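Local coordinates for protein probable adenylyl-sulfate kinase (Aeropyrum pernix, PDB 2YVU) that probably catalyses the ATP-dependent 3'-phosphorylation of adenylyl sulfate, yielding 3'-phosphoadenylyl sulfate, the activated form of sulfate, at residues V16-L21 with I117-S122; G25-A30 with I89-S94; P95-R100 with P155-Q160; L161-E166 with S175-L180. All coordinates share one frame; numbering follows the deposited sequence.

Contact 1: residues V16-L21 with I117-S122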
loop_
_atom_site.group_PDB
_atom_site.type_symbol
_atom_site.label_atom_id
_atom_site.label_comp_id
_atom_site.label_asym_id
_atom_site.label_seq_id
_atom_site.Cartn_x
_atom_site.Cartn_y
_atom_site.Cartn_z
ATOM N N VAL A 16 -12.161 -1.965 -7.709
ATOM C CA VAL A 16 -13.303 -2.850 -7.682
ATOM C C VAL A 16 -13.261 -3.441 -6.277
ATOM O O VAL A 16 -12.307 -4.145 -5.919
ATOM C CB VAL A 16 -13.173 -3.979 -8.730
ATOM C CG1 VAL A 16 -14.382 -4.886 -8.645
ATOM C CG2 VAL A 16 -13.000 -3.394 -10.104
ATOM N N TRP A 17 -14.284 -3.136 -5.485
ATOM C CA TRP A 17 -14.367 -3.586 -4.100
ATOM C C TRP A 17 -15.378 -4.704 -3.879
ATOM O O TRP A 17 -16.598 -4.456 -3.832
ATOM C CB TRP A 17 -14.706 -2.394 -3.206
ATOM C CG TRP A 17 -14.541 -2.671 -1.742
ATOM C CD1 TRP A 17 -15.469 -3.231 -0.896
ATOM C CD2 TRP A 17 -13.346 -2.510 -0.976
ATOM N NE1 TRP A 17 -14.913 -3.433 0.352
ATOM C CE2 TRP A 17 -13.609 -3.009 0.327
ATOM C CE3 TRP A 17 -12.068 -1.996 -1.261
ATOM C CZ2 TRP A 17 -12.643 -3.023 1.329
ATOM C CZ3 TRP A 17 -11.115 -2.009 -0.263
ATOM C CH2 TRP A 17 -11.405 -2.522 1.020
ATOM N N LEU A 18 -14.899 -5.945 -3.734
ATOM C CA LEU A 18 -15.855 -7.025 -3.536
ATOM C C LEU A 18 -16.219 -7.132 -2.058
ATOM O O LEU A 18 -15.345 -7.260 -1.201
ATOM C CB LEU A 18 -15.274 -8.345 -4.029
ATOM C CG LEU A 18 -14.705 -8.349 -5.458
ATOM C CD1 LEU A 18 -13.823 -9.572 -5.644
ATOM C CD2 LEU A 18 -15.817 -8.341 -6.477
ATOM N N THR A 19 -17.507 -7.077 -1.750
ATOM C CA THR A 19 -17.918 -7.197 -0.363
ATOM C C THR A 19 -18.929 -8.339 -0.251
ATOM O O THR A 19 -19.806 -8.515 -1.111
ATOM C CB THR A 19 -18.529 -5.863 0.174
ATOM O OG1 THR A 19 -19.007 -6.052 1.510
ATOM C CG2 THR A 19 -19.684 -5.407 -0.699
ATOM N N GLY A 20 -18.783 -9.128 0.808
ATOM C CA GLY A 20 -19.658 -10.252 1.023
ATOM C C GLY A 20 -19.144 -11.085 2.181
ATOM O O GLY A 20 -18.067 -10.821 2.705
ATOM N N LEU A 21 -19.918 -12.088 2.573
ATOM C CA LEU A 21 -19.559 -12.950 3.684
ATOM C C LEU A 21 -18.381 -13.845 3.371
ATOM O O LEU A 21 -18.133 -14.180 2.210
ATOM C CB LEU A 21 -20.758 -13.842 4.070
ATOM C CG LEU A 21 -21.987 -13.205 4.729
ATOM C CD1 LEU A 21 -23.114 -14.237 4.817
ATOM C CD2 LEU A 21 -21.627 -12.680 6.107
ATOM N N ILE A 117 -19.095 -4.066 -5.369
ATOM C CA ILE A 117 -19.706 -5.281 -5.891
ATOM C C ILE A 117 -20.175 -6.196 -4.770
ATOM O O ILE A 117 -19.364 -6.724 -3.989
ATOM C CB ILE A 117 -18.682 -6.063 -6.742
ATOM C CG1 ILE A 117 -18.017 -5.104 -7.736
ATOM C CG2 ILE A 117 -19.343 -7.318 -7.361
ATOM C CD1 ILE A 117 -18.984 -4.414 -8.735
ATOM N N TYR A 118 -21.480 -6.410 -4.701
ATOM C CA TYR A 118 -22.019 -7.278 -3.667
ATOM C C TYR A 118 -22.069 -8.734 -4.122
ATOM O O TYR A 118 -22.845 -9.097 -5.013
ATOM C CB TYR A 118 -23.414 -6.786 -3.241
ATOM C CG TYR A 118 -24.104 -7.639 -2.183
ATOM C CD1 TYR A 118 -23.377 -8.295 -1.189
ATOM C CD2 TYR A 118 -25.489 -7.739 -2.145
ATOM C CE1 TYR A 118 -24.020 -9.035 -0.172
ATOM C CE2 TYR A 118 -26.140 -8.469 -1.135
ATOM C CZ TYR A 118 -25.398 -9.114 -0.157
ATOM O OH TYR A 118 -26.045 -9.852 0.823
ATOM N N VAL A 119 -21.219 -9.553 -3.504
ATOM C CA VAL A 119 -21.138 -10.983 -3.763
ATOM C C VAL A 119 -22.119 -11.571 -2.742
ATOM O O VAL A 119 -21.817 -11.709 -1.554
ATOM C CB VAL A 119 -19.700 -11.489 -3.537
ATOM C CG1 VAL A 119 -19.597 -12.984 -3.878
ATOM C CG2 VAL A 119 -18.741 -10.668 -4.398
ATOM N N LYS A 120 -23.294 -11.920 -3.243
ATOM C CA LYS A 120 -24.405 -12.375 -2.423
ATOM C C LYS A 120 -24.569 -13.863 -2.170
ATOM O O LYS A 120 -24.705 -14.663 -3.107
ATOM C CB LYS A 120 -25.686 -11.790 -3.027
ATOM C CG LYS A 120 -26.983 -12.213 -2.370
ATOM C CD LYS A 120 -28.129 -11.424 -2.996
ATOM C CE LYS A 120 -29.459 -11.730 -2.320
ATOM N NZ LYS A 120 -29.828 -13.172 -2.466
ATOM N N ALA A 121 -24.576 -14.196 -0.882
ATOM C CA ALA A 121 -24.719 -15.549 -0.362
ATOM C C ALA A 121 -25.228 -15.451 1.084
ATOM O O ALA A 121 -24.709 -14.675 1.872
ATOM C CB ALA A 121 -23.367 -16.261 -0.387
ATOM N N SER A 122 -26.235 -16.235 1.449
ATOM C CA SER A 122 -26.739 -16.164 2.811
ATOM C C SER A 122 -25.759 -16.775 3.787
ATOM O O SER A 122 -24.887 -17.558 3.412
ATOM C CB SER A 122 -28.066 -16.903 2.940
ATOM O OG SER A 122 -27.848 -18.296 2.911
HETATM O O HOH W 1 -22.437 -12.594 0.814
#
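Leu18 and Thr19 pair with Ile117 and Tyr118 as neighbouring parallel strands in the central sheet of a P-loop kinase fold. Three backbone bonds alternate along the seam: Ile117 N to Trp17 O (3.0 Å), Thr19 N to Ile117 O (2.9 Å) and Val119 N to Thr19 O (3.0 Å). The Thr19 N-H bond is almost straight, at 174°. On one face of the sheet, Leu18 and Ile117 lie side by side and point the same way, with Leu18 CD2 3.7 Å from Ile117 CB; Val16 CG1 adds to this face through Ile117 CG1. Leu177 of helix 170-184 packs on Leu18 and Ile117 there, while from helix 26-39 Ala30 packs on Leu18 and Ile29 on Val119. The opposite face carries Thr19 and Tyr118. With Thr19 chi1 at 176°, OG1 reaches Tyr153 OH in a hydrogen bond and CG2 falls beside Ile117 O. Tyr118 turns its ring edge to Thr19 O, with CD1 3.6 Å away and near the ring plane. The chains part beyond Gly20, at Leu21; both residues belong by similarity to the ATP-binding loop. Here a water bridges the gap: it accepts from Leu21 N (3.1 Å) and donates to Val119 O (2.6 Å) and to Ala121 O (3.3 Å).

Contact 2: residues G25-A30 with I89-S94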
loop_
_atom_site.group_PDB
_atom_site.type_symbol
_atom_site.label_atom_id
_atom_site.label_comp_id
_atom_site.label_asym_id
_atom_site.label_seq_id
_atom_site.Cartn_x
_atom_site.Cartn_y
_atom_site.Cartn_z
ATOM N N GLY A 25 -17.299 -16.584 -1.997
ATOM C CA GLY A 25 -16.672 -16.771 -3.291
ATOM C C GLY A 25 -15.990 -15.530 -3.829
ATOM O O GLY A 25 -15.546 -15.523 -4.972
ATOM N N LYS A 26 -15.898 -14.491 -2.999
ATOM C CA LYS A 26 -15.264 -13.217 -3.375
ATOM C C LYS A 26 -13.903 -13.366 -4.032
ATOM O O LYS A 26 -13.670 -12.875 -5.134
ATOM C CB LYS A 26 -15.043 -12.345 -2.141
ATOM C CG LYS A 26 -16.271 -11.858 -1.389
ATOM C CD LYS A 26 -15.813 -11.380 0.002
ATOM C CE LYS A 26 -15.237 -12.587 0.759
ATOM N NZ LYS A 26 -14.379 -12.336 1.954
ATOM N N THR A 27 -12.984 -14.023 -3.328
ATOM C CA THR A 27 -11.626 -14.174 -3.833
ATOM C C THR A 27 -11.508 -14.956 -5.135
ATOM O O THR A 27 -10.686 -14.622 -5.979
ATOM C CB THR A 27 -10.702 -14.766 -2.748
ATOM O OG1 THR A 27 -10.726 -13.906 -1.596
ATOM C CG2 THR A 27 -9.270 -14.850 -3.257
ATOM N N THR A 28 -12.315 -15.991 -5.314
ATOM C CA THR A 28 -12.278 -16.728 -6.580
ATOM C C THR A 28 -12.666 -15.759 -7.715
ATOM O O THR A 28 -12.029 -15.723 -8.778
ATOM C CB THR A 28 -13.308 -17.852 -6.619
ATOM O OG1 THR A 28 -13.282 -18.572 -5.389
ATOM C CG2 THR A 28 -12.999 -18.791 -7.775
ATOM N N ILE A 29 -13.734 -14.996 -7.489
ATOM C CA ILE A 29 -14.189 -14.028 -8.486
ATOM C C ILE A 29 -13.090 -12.999 -8.779
ATOM O O ILE A 29 -12.794 -12.713 -9.947
ATOM C CB ILE A 29 -15.468 -13.285 -8.012
ATOM C CG1 ILE A 29 -16.648 -14.272 -8.003
ATOM C CG2 ILE A 29 -15.742 -12.053 -8.914
ATOM C CD1 ILE A 29 -17.920 -13.705 -7.381
ATOM N N ALA A 30 -12.483 -12.451 -7.729
ATOM C CA ALA A 30 -11.410 -11.460 -7.909
ATOM C C ALA A 30 -10.257 -11.990 -8.784
ATOM O O ALA A 30 -9.797 -11.333 -9.706
ATOM C CB ALA A 30 -10.851 -11.059 -6.554
ATOM N N ILE A 89 -8.343 -4.690 -7.762
ATOM C CA ILE A 89 -9.472 -5.532 -7.373
ATOM C C ILE A 89 -9.295 -5.913 -5.906
ATOM O O ILE A 89 -8.301 -6.549 -5.519
ATOM C CB ILE A 89 -9.553 -6.776 -8.281
ATOM C CG1 ILE A 89 -9.700 -6.322 -9.746
ATOM C CG2 ILE A 89 -10.755 -7.643 -7.896
ATOM C CD1 ILE A 89 -9.329 -7.409 -10.765
ATOM N N CYS A 90 -10.251 -5.500 -5.078
ATOM C CA CYS A 90 -10.165 -5.763 -3.646
ATOM C C CYS A 90 -11.179 -6.765 -3.109
ATOM O O CYS A 90 -12.359 -6.708 -3.444
ATOM C CB CYS A 90 -10.326 -4.456 -2.863
ATOM S SG CYS A 90 -9.099 -3.224 -3.172
ATOM N N SER A 91 -10.708 -7.663 -2.249
ATOM C CA SER A 91 -11.564 -8.667 -1.634
ATOM C C SER A 91 -11.251 -8.706 -0.153
ATOM O O SER A 91 -10.271 -9.331 0.279
ATOM C CB SER A 91 -11.309 -10.054 -2.215
ATOM O OG SER A 91 -12.135 -10.974 -1.528
ATOM N N PHE A 92 -12.077 -8.037 0.635
ATOM C CA PHE A 92 -11.823 -7.989 2.059
ATOM C C PHE A 92 -13.033 -8.260 2.923
ATOM O O PHE A 92 -14.161 -8.282 2.443
ATOM C CB PHE A 92 -11.259 -6.619 2.440
ATOM C CG PHE A 92 -9.861 -6.403 1.983
ATOM C CD1 PHE A 92 -9.604 -5.808 0.757
ATOM C CD2 PHE A 92 -8.793 -6.849 2.761
ATOM C CE1 PHE A 92 -8.295 -5.651 0.299
ATOM C CE2 PHE A 92 -7.476 -6.699 2.313
ATOM C CZ PHE A 92 -7.226 -6.096 1.080
ATOM N N VAL A 93 -12.769 -8.472 4.209
ATOM C CA VAL A 93 -13.829 -8.682 5.179
ATOM C C VAL A 93 -14.152 -7.259 5.657
ATOM O O VAL A 93 -13.380 -6.638 6.402
ATOM C CB VAL A 93 -13.350 -9.571 6.353
ATOM C CG1 VAL A 93 -12.092 -9.004 6.956
ATOM C CG2 VAL A 93 -14.437 -9.685 7.409
ATOM N N SER A 94 -15.272 -6.733 5.172
ATOM C CA SER A 94 -15.710 -5.384 5.513
ATOM C C SER A 94 -17.241 -5.406 5.612
ATOM O O SER A 94 -17.942 -4.828 4.786
ATOM C CB SER A 94 -15.233 -4.434 4.411
ATOM O OG SER A 94 -15.550 -4.934 3.110
#
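Phe92 faces Lys26 with its backbone O, 4.1 Å from Lys26 NZ and so beyond hydrogen-bonding range, while its ring is turned from the helix. Cys90 CB lies in the plane of that ring, at its edge, and His70 brings a second ring against it with the two planes at about 70°. Ser91, Ala30, Lys26 and Ile89 carry the contact. It joins the first turn of helix 26-39, whose Lys26 and Thr27 end the P-loop, to the end of strand 87-91; helix and strand run nearly antiparallel (167°). Ser91 is central: its OG, set anti to the backbone N (chi1 178°), reaches across to the helix start and meets Thr27 OG1 at 3.3 Å in a hydrogen bond that either hydroxyl could donate. Ser91 OG also rests 3.3 Å from Lys26 CB, against the root of the lysine chain. Lys26 CD already passes Ser91 OG at 4.0 Å, and the bend at chi3 then turns CE and NZ toward Phe92. One turn further on, Ala30 CB packs on Ile89 CG2 (3.7 Å), forming the apolar end of the contact, where Leu33 and Ala34 also touch Ile89. Just downstream of the strand, Ser94, by similarity the phosphoserine intermediate, is hydrogen-bonded through OG to Trp17 NE1. Lys26 and Thr27 are, by similarity, ATP-binding residues, so the single long hydroxyl bond from Ser91 is a second-shell link that probably helps set the Thr27 hydroxyl next to the nucleotide phosphates.

Contact 3: residues P95-R100 with P155-Q160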
loop_
_atom_site.group_PDB
_atom_site.type_symbol
_atom_site.label_atom_id
_atom_site.label_comp_id
_atom_site.label_asym_id
_atom_site.label_seq_id
_atom_site.Cartn_x
_atom_site.Cartn_y
_atom_site.Cartn_z
ATOM N N PRO A 95 -17.775 -6.076 6.645
ATOM C CA PRO A 95 -19.219 -6.197 6.852
ATOM C C PRO A 95 -20.009 -4.926 7.123
ATOM O O PRO A 95 -21.205 -4.883 6.845
ATOM C CB PRO A 95 -19.316 -7.196 8.008
ATOM C CG PRO A 95 -18.125 -6.869 8.815
ATOM C CD PRO A 95 -17.038 -6.695 7.762
ATOM N N TYR A 96 -19.344 -3.893 7.625
ATOM C CA TYR A 96 -20.017 -2.640 7.972
ATOM C C TYR A 96 -20.077 -1.582 6.866
ATOM O O TYR A 96 -19.056 -1.201 6.291
ATOM C CB TYR A 96 -19.350 -2.049 9.221
ATOM C CG TYR A 96 -19.465 -2.938 10.442
ATOM C CD1 TYR A 96 -20.660 -3.023 11.154
ATOM C CD2 TYR A 96 -18.387 -3.712 10.874
ATOM C CE1 TYR A 96 -20.785 -3.852 12.272
ATOM C CE2 TYR A 96 -18.501 -4.547 11.991
ATOM C CZ TYR A 96 -19.708 -4.610 12.684
ATOM O OH TYR A 96 -19.836 -5.430 13.787
ATOM N N LYS A 97 -21.285 -1.118 6.573
ATOM C CA LYS A 97 -21.503 -0.100 5.558
ATOM C C LYS A 97 -20.642 1.134 5.785
ATOM O O LYS A 97 -20.002 1.625 4.864
ATOM C CB LYS A 97 -22.983 0.315 5.532
ATOM C CG LYS A 97 -23.910 -0.752 4.969
ATOM C CD LYS A 97 -25.352 -0.301 4.952
ATOM C CE LYS A 97 -25.853 -0.008 6.358
ATOM N NZ LYS A 97 -27.257 0.463 6.332
ATOM N N GLN A 98 -20.647 1.640 7.013
ATOM C CA GLN A 98 -19.883 2.824 7.359
ATOM C C GLN A 98 -18.430 2.650 6.975
ATOM O O GLN A 98 -17.815 3.546 6.386
ATOM C CB GLN A 98 -19.997 3.094 8.864
ATOM C CG GLN A 98 -19.153 4.274 9.395
ATOM C CD GLN A 98 -17.672 3.923 9.613
ATOM O OE1 GLN A 98 -17.340 2.856 10.142
ATOM N NE2 GLN A 98 -16.783 4.835 9.223
ATOM N N ALA A 99 -17.882 1.486 7.310
ATOM C CA ALA A 99 -16.492 1.188 7.001
ATOM C C ALA A 99 -16.271 1.218 5.494
ATOM O O ALA A 99 -15.311 1.805 5.014
ATOM C CB ALA A 99 -16.119 -0.182 7.577
ATOM N N ARG A 100 -17.172 0.589 4.750
ATOM C CA ARG A 100 -17.067 0.570 3.300
ATOM C C ARG A 100 -17.289 1.968 2.694
ATOM O O ARG A 100 -16.711 2.294 1.661
ATOM C CB ARG A 100 -18.065 -0.440 2.705
ATOM C CG ARG A 100 -17.769 -1.895 3.103
ATOM C CD ARG A 100 -18.444 -2.899 2.166
ATOM N NE ARG A 100 -19.879 -2.655 2.056
ATOM C CZ ARG A 100 -20.792 -3.080 2.923
ATOM N NH1 ARG A 100 -20.437 -3.800 3.991
ATOM N NH2 ARG A 100 -22.066 -2.765 2.731
ATOM N N PRO A 155 -25.496 -5.568 4.081
ATOM C CA PRO A 155 -25.430 -5.451 2.622
ATOM C C PRO A 155 -25.348 -4.009 2.141
ATOM O O PRO A 155 -25.841 -3.108 2.802
ATOM C CB PRO A 155 -26.721 -6.134 2.160
ATOM C CG PRO A 155 -27.007 -7.099 3.249
ATOM C CD PRO A 155 -26.699 -6.306 4.491
ATOM N N PRO A 156 -24.703 -3.772 0.985
ATOM C CA PRO A 156 -24.594 -2.407 0.457
ATOM C C PRO A 156 -25.995 -1.906 0.088
ATOM O O PRO A 156 -26.804 -2.672 -0.443
ATOM C CB PRO A 156 -23.715 -2.581 -0.786
ATOM C CG PRO A 156 -22.950 -3.821 -0.501
ATOM C CD PRO A 156 -23.958 -4.714 0.140
ATOM N N GLU A 157 -26.278 -0.640 0.386
ATOM C CA GLU A 157 -27.574 -0.040 0.057
ATOM C C GLU A 157 -27.724 0.044 -1.463
ATOM O O GLU A 157 -28.739 -0.377 -2.041
ATOM C CB GLU A 157 -27.664 1.377 0.623
ATOM C CG GLU A 157 -27.482 1.481 2.118
ATOM C CD GLU A 157 -28.621 0.854 2.884
ATOM O OE1 GLU A 157 -28.558 0.847 4.131
ATOM O OE2 GLU A 157 -29.578 0.369 2.243
ATOM N N ASN A 158 -26.704 0.603 -2.104
ATOM C CA ASN A 158 -26.715 0.757 -3.547
ATOM C C ASN A 158 -25.392 0.345 -4.164
ATOM O O ASN A 158 -24.541 1.180 -4.445
ATOM C CB ASN A 158 -27.032 2.206 -3.912
ATOM C CG ASN A 158 -28.193 2.311 -4.864
ATOM O OD1 ASN A 158 -28.035 2.183 -6.082
ATOM N ND2 ASN A 158 -29.384 2.513 -4.310
ATOM N N PRO A 159 -25.202 -0.967 -4.370
ATOM C CA PRO A 159 -23.971 -1.500 -4.961
ATOM C C PRO A 159 -23.937 -1.233 -6.457
ATOM O O PRO A 159 -24.962 -1.004 -7.076
ATOM C CB PRO A 159 -24.075 -2.979 -4.665
ATOM C CG PRO A 159 -25.536 -3.211 -4.850
ATOM C CD PRO A 159 -26.146 -2.057 -4.076
ATOM N N GLN A 160 -22.762 -1.258 -7.054
ATOM C CA GLN A 160 -22.730 -1.027 -8.481
ATOM C C GLN A 160 -23.109 -2.308 -9.207
ATOM O O GLN A 160 -23.400 -2.294 -10.408
ATOM C CB GLN A 160 -21.358 -0.525 -8.908
ATOM C CG GLN A 160 -21.153 0.966 -8.675
ATOM C CD GLN A 160 -21.402 1.420 -7.232
ATOM O OE1 GLN A 160 -22.390 2.090 -6.947
ATOM N NE2 GLN A 160 -20.498 1.074 -6.329
#
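Lys97 and Arg100, on the first turn of helix 97-109, reach over to Pro155, Pro156 and Glu157 in the loop that leads into the last strand of this P-loop kinase fold. Tyr96 holds the N-cap position of the helix, just after the loop with Ser94, by similarity the phosphoserine. From CB the lysine chain sets out toward the proline loop. CG passes 3.7 Å from Pro155 O, and CD stays over the same carbonyl oxygen (3.6 Å) while coming 3.5 Å from Glu157 OE1. A bend at chi3 (-62°) then swings CE and NZ across the glutamate, the two side chains crossing at about a right angle. NZ ends 2.6 Å from Glu157 OE1, a salt-bridge hydrogen bond that approaches the carboxylate oxygen nearly head-on along its C-O bond. Glu157 is itself folded at chi2 (-68°), which brings its carboxylate back to the helix. The bridge lies at the surface, so solvent probably weakens its pull.

Arg100 is buried and anchored by a salt bridge from NE to Glu116 and hydrogen bonds from NH1 to Ser94 O and from NH2 to Glu154 O. With the guanidinium so fixed, Lys97 CA lies over one of its faces, offset toward the rim, and Pro95 CA sits in its plane at the edge. The arginine and Pro156 side chains cross at about a right angle; Arg100 NH2 lies 3.3 Å from Pro156 N, which has no hydrogen to share, and 3.5 Å from Pro156 CG.

Contact 4: residues L161-E166 with S175-L180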
loop_
_atom_site.group_PDB
_atom_site.type_symbol
_atom_site.label_atom_id
_atom_site.label_comp_id
_atom_site.label_asym_id
_atom_site.label_seq_id
_atom_site.Cartn_x
_atom_site.Cartn_y
_atom_site.Cartn_z
ATOM N N LEU A 161 -23.149 -3.423 -8.481
ATOM C CA LEU A 161 -23.521 -4.674 -9.132
ATOM C C LEU A 161 -23.717 -5.737 -8.063
ATOM O O LEU A 161 -23.058 -5.700 -7.034
ATOM C CB LEU A 161 -22.402 -5.109 -10.099
ATOM C CG LEU A 161 -22.691 -6.143 -11.191
ATOM C CD1 LEU A 161 -23.542 -5.462 -12.259
ATOM C CD2 LEU A 161 -21.386 -6.661 -11.833
ATOM N N VAL A 162 -24.599 -6.689 -8.324
ATOM C CA VAL A 162 -24.868 -7.784 -7.392
ATOM C C VAL A 162 -24.531 -9.095 -8.078
ATOM O O VAL A 162 -24.991 -9.356 -9.187
ATOM C CB VAL A 162 -26.355 -7.846 -6.983
ATOM C CG1 VAL A 162 -26.601 -9.065 -6.087
ATOM C CG2 VAL A 162 -26.748 -6.559 -6.271
ATOM N N LEU A 163 -23.701 -9.913 -7.444
ATOM C CA LEU A 163 -23.355 -11.206 -8.033
ATOM C C LEU A 163 -23.993 -12.277 -7.145
ATOM O O LEU A 163 -23.523 -12.548 -6.028
ATOM C CB LEU A 163 -21.821 -11.390 -8.111
ATOM C CG LEU A 163 -21.054 -10.374 -8.986
ATOM C CD1 LEU A 163 -19.592 -10.752 -9.003
ATOM C CD2 LEU A 163 -21.600 -10.330 -10.422
ATOM N N ASP A 164 -25.082 -12.870 -7.630
ATOM C CA ASP A 164 -25.775 -13.897 -6.859
ATOM C C ASP A 164 -25.046 -15.222 -7.015
ATOM O O ASP A 164 -25.165 -15.885 -8.051
ATOM C CB ASP A 164 -27.222 -14.054 -7.339
ATOM C CG ASP A 164 -28.057 -14.899 -6.379
ATOM O OD1 ASP A 164 -27.518 -15.874 -5.815
ATOM O OD2 ASP A 164 -29.252 -14.595 -6.187
ATOM N N THR A 165 -24.295 -15.617 -5.990
ATOM C CA THR A 165 -23.546 -16.862 -6.063
ATOM C C THR A 165 -24.394 -18.112 -5.797
ATOM O O THR A 165 -23.877 -19.222 -5.815
ATOM C CB THR A 165 -22.337 -16.854 -5.093
ATOM O OG1 THR A 165 -22.805 -16.881 -3.744
ATOM C CG2 THR A 165 -21.479 -15.591 -5.299
ATOM N N GLU A 166 -25.688 -17.941 -5.545
ATOM C CA GLU A 166 -26.535 -19.108 -5.308
ATOM C C GLU A 166 -27.319 -19.462 -6.567
ATOM O O GLU A 166 -27.536 -20.642 -6.867
ATOM C CB GLU A 166 -27.479 -18.864 -4.111
ATOM C CG GLU A 166 -26.842 -19.230 -2.748
ATOM C CD GLU A 166 -27.711 -18.884 -1.531
ATOM O OE1 GLU A 166 -27.350 -17.942 -0.787
ATOM O OE2 GLU A 166 -28.748 -19.556 -1.308
ATOM N N SER A 175 -18.033 -13.097 -15.710
ATOM C CA SER A 175 -18.355 -12.493 -16.985
ATOM C C SER A 175 -19.226 -11.258 -16.811
ATOM O O SER A 175 -19.080 -10.283 -17.534
ATOM C CB SER A 175 -19.088 -13.531 -17.851
ATOM O OG SER A 175 -19.495 -12.980 -19.080
ATOM N N TYR A 176 -20.132 -11.299 -15.842
ATOM C CA TYR A 176 -21.023 -10.168 -15.598
ATOM C C TYR A 176 -20.236 -9.000 -15.023
ATOM O O TYR A 176 -20.471 -7.853 -15.397
ATOM C CB TYR A 176 -22.145 -10.608 -14.644
ATOM C CG TYR A 176 -23.330 -9.663 -14.477
ATOM C CD1 TYR A 176 -23.953 -9.067 -15.581
ATOM C CD2 TYR A 176 -23.876 -9.427 -13.212
ATOM C CE1 TYR A 176 -25.085 -8.270 -15.429
ATOM C CE2 TYR A 176 -25.012 -8.627 -13.042
ATOM C CZ TYR A 176 -25.612 -8.053 -14.158
ATOM O OH TYR A 176 -26.730 -7.260 -13.984
ATOM N N LEU A 177 -19.295 -9.293 -14.121
ATOM C CA LEU A 177 -18.461 -8.257 -13.479
ATOM C C LEU A 177 -17.502 -7.661 -14.499
ATOM O O LEU A 177 -17.231 -6.462 -14.502
ATOM C CB LEU A 177 -17.624 -8.863 -12.329
ATOM C CG LEU A 177 -17.298 -8.076 -11.035
ATOM C CD1 LEU A 177 -15.964 -8.543 -10.457
ATOM C CD2 LEU A 177 -17.270 -6.597 -11.273
ATOM N N TYR A 178 -16.969 -8.530 -15.347
ATOM C CA TYR A 178 -16.050 -8.117 -16.393
ATOM C C TYR A 178 -16.711 -7.110 -17.327
ATOM O O TYR A 178 -16.062 -6.170 -17.759
ATOM C CB TYR A 178 -15.573 -9.352 -17.172
ATOM C CG TYR A 178 -14.814 -9.035 -18.451
ATOM C CD1 TYR A 178 -15.493 -8.656 -19.613
ATOM C CD2 TYR A 178 -13.420 -9.123 -18.501
ATOM C CE1 TYR A 178 -14.810 -8.376 -20.787
ATOM C CE2 TYR A 178 -12.720 -8.841 -19.681
ATOM C CZ TYR A 178 -13.426 -8.470 -20.814
ATOM O OH TYR A 178 -12.762 -8.191 -21.974
ATOM N N SER A 179 -17.994 -7.292 -17.637
ATOM C CA SER A 179 -18.689 -6.356 -18.535
ATOM C C SER A 179 -18.818 -4.968 -17.919
ATOM O O SER A 179 -18.669 -3.962 -18.619
ATOM C CB SER A 179 -20.080 -6.880 -18.898
ATOM O OG SER A 179 -19.994 -8.056 -19.685
ATOM N N LEU A 180 -19.091 -4.912 -16.613
ATOM C CA LEU A 180 -19.217 -3.631 -15.898
ATOM C C LEU A 180 -17.835 -2.957 -15.902
ATOM O O LEU A 180 -17.702 -1.774 -16.237
ATOM C CB LEU A 180 -19.671 -3.856 -14.437
ATOM C CG LEU A 180 -20.394 -2.768 -13.604
ATOM C CD1 LEU A 180 -19.907 -2.792 -12.138
ATOM C CD2 LEU A 180 -20.157 -1.398 -14.186
#
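The last beta-alpha unit of the fold is closed here: Leu161 and Leu163 of strand 161-164, outermost in the parallel sheet of this chain, receive Tyr176, Leu177 and Leu180 of the C-terminal helix 170-184. The two elements run almost antiparallel (168°), their axes 9.4 Å apart at closest. Leu161 carries most of the contact. Its CG stands anti to the backbone N (chi1 -162°), which sends both methyls to the helix: CD1 meets Tyr176 CE2 at 3.6 Å, and CD2 rests on Leu177 CA at 3.7 Å. Nearer the root of the same side chain, CB touches Leu180 CD1 at 4.0 Å, so the leucine sits between successive turns of the helix. The Tyr176 ring crosses Leu161 obliquely and turns its edge to the strand, where Leu163 CD2 lies 3.7 Å from CD2 of the tyrosine and Val162 O is in the ring plane, 3.9 Å from CE2. The other branch of Leu163, CD1, approaches Leu177 CG at 4.1 Å, the two side chains crossing at about a right angle. Ile29 of helix 26-39 and Ile117 of strand 114-120 close in around Leu163 and Leu177. At the strand's end Asp164 OD1 accepts from Glu166 N, an Asx turn, and also from Ser167 N. Strand and helix thus meet mainly through apolar side chains, with no hydrogen bond between the two segments, and their association rests chiefly on burying apolar surface.

Overall arrangement
Contacts 1, 2 and 4 share one five-stranded parallel sheet: strands 87-91, 14-19, 114-120 and 161-164 stand side by side, in that order, with strand 44-48 beyond 87-91. Contact 1 lies in its middle, about 7 Å from the centre of contact 2 and about 10 Å from that of contact 4. Helices 26-39 and 170-184 meet on one side of the sheet, where Ile29 touches Leu163 and Leu177; contact 3 lies on the other side, about 16 Å from contact 4 between centres. Along the chain contact 2 is nested within contact 1, contacts 1 and 3 interlock, and contact 4 comes last. The probable ATP loop and phosphoserine thus sit at adjoining strand ends.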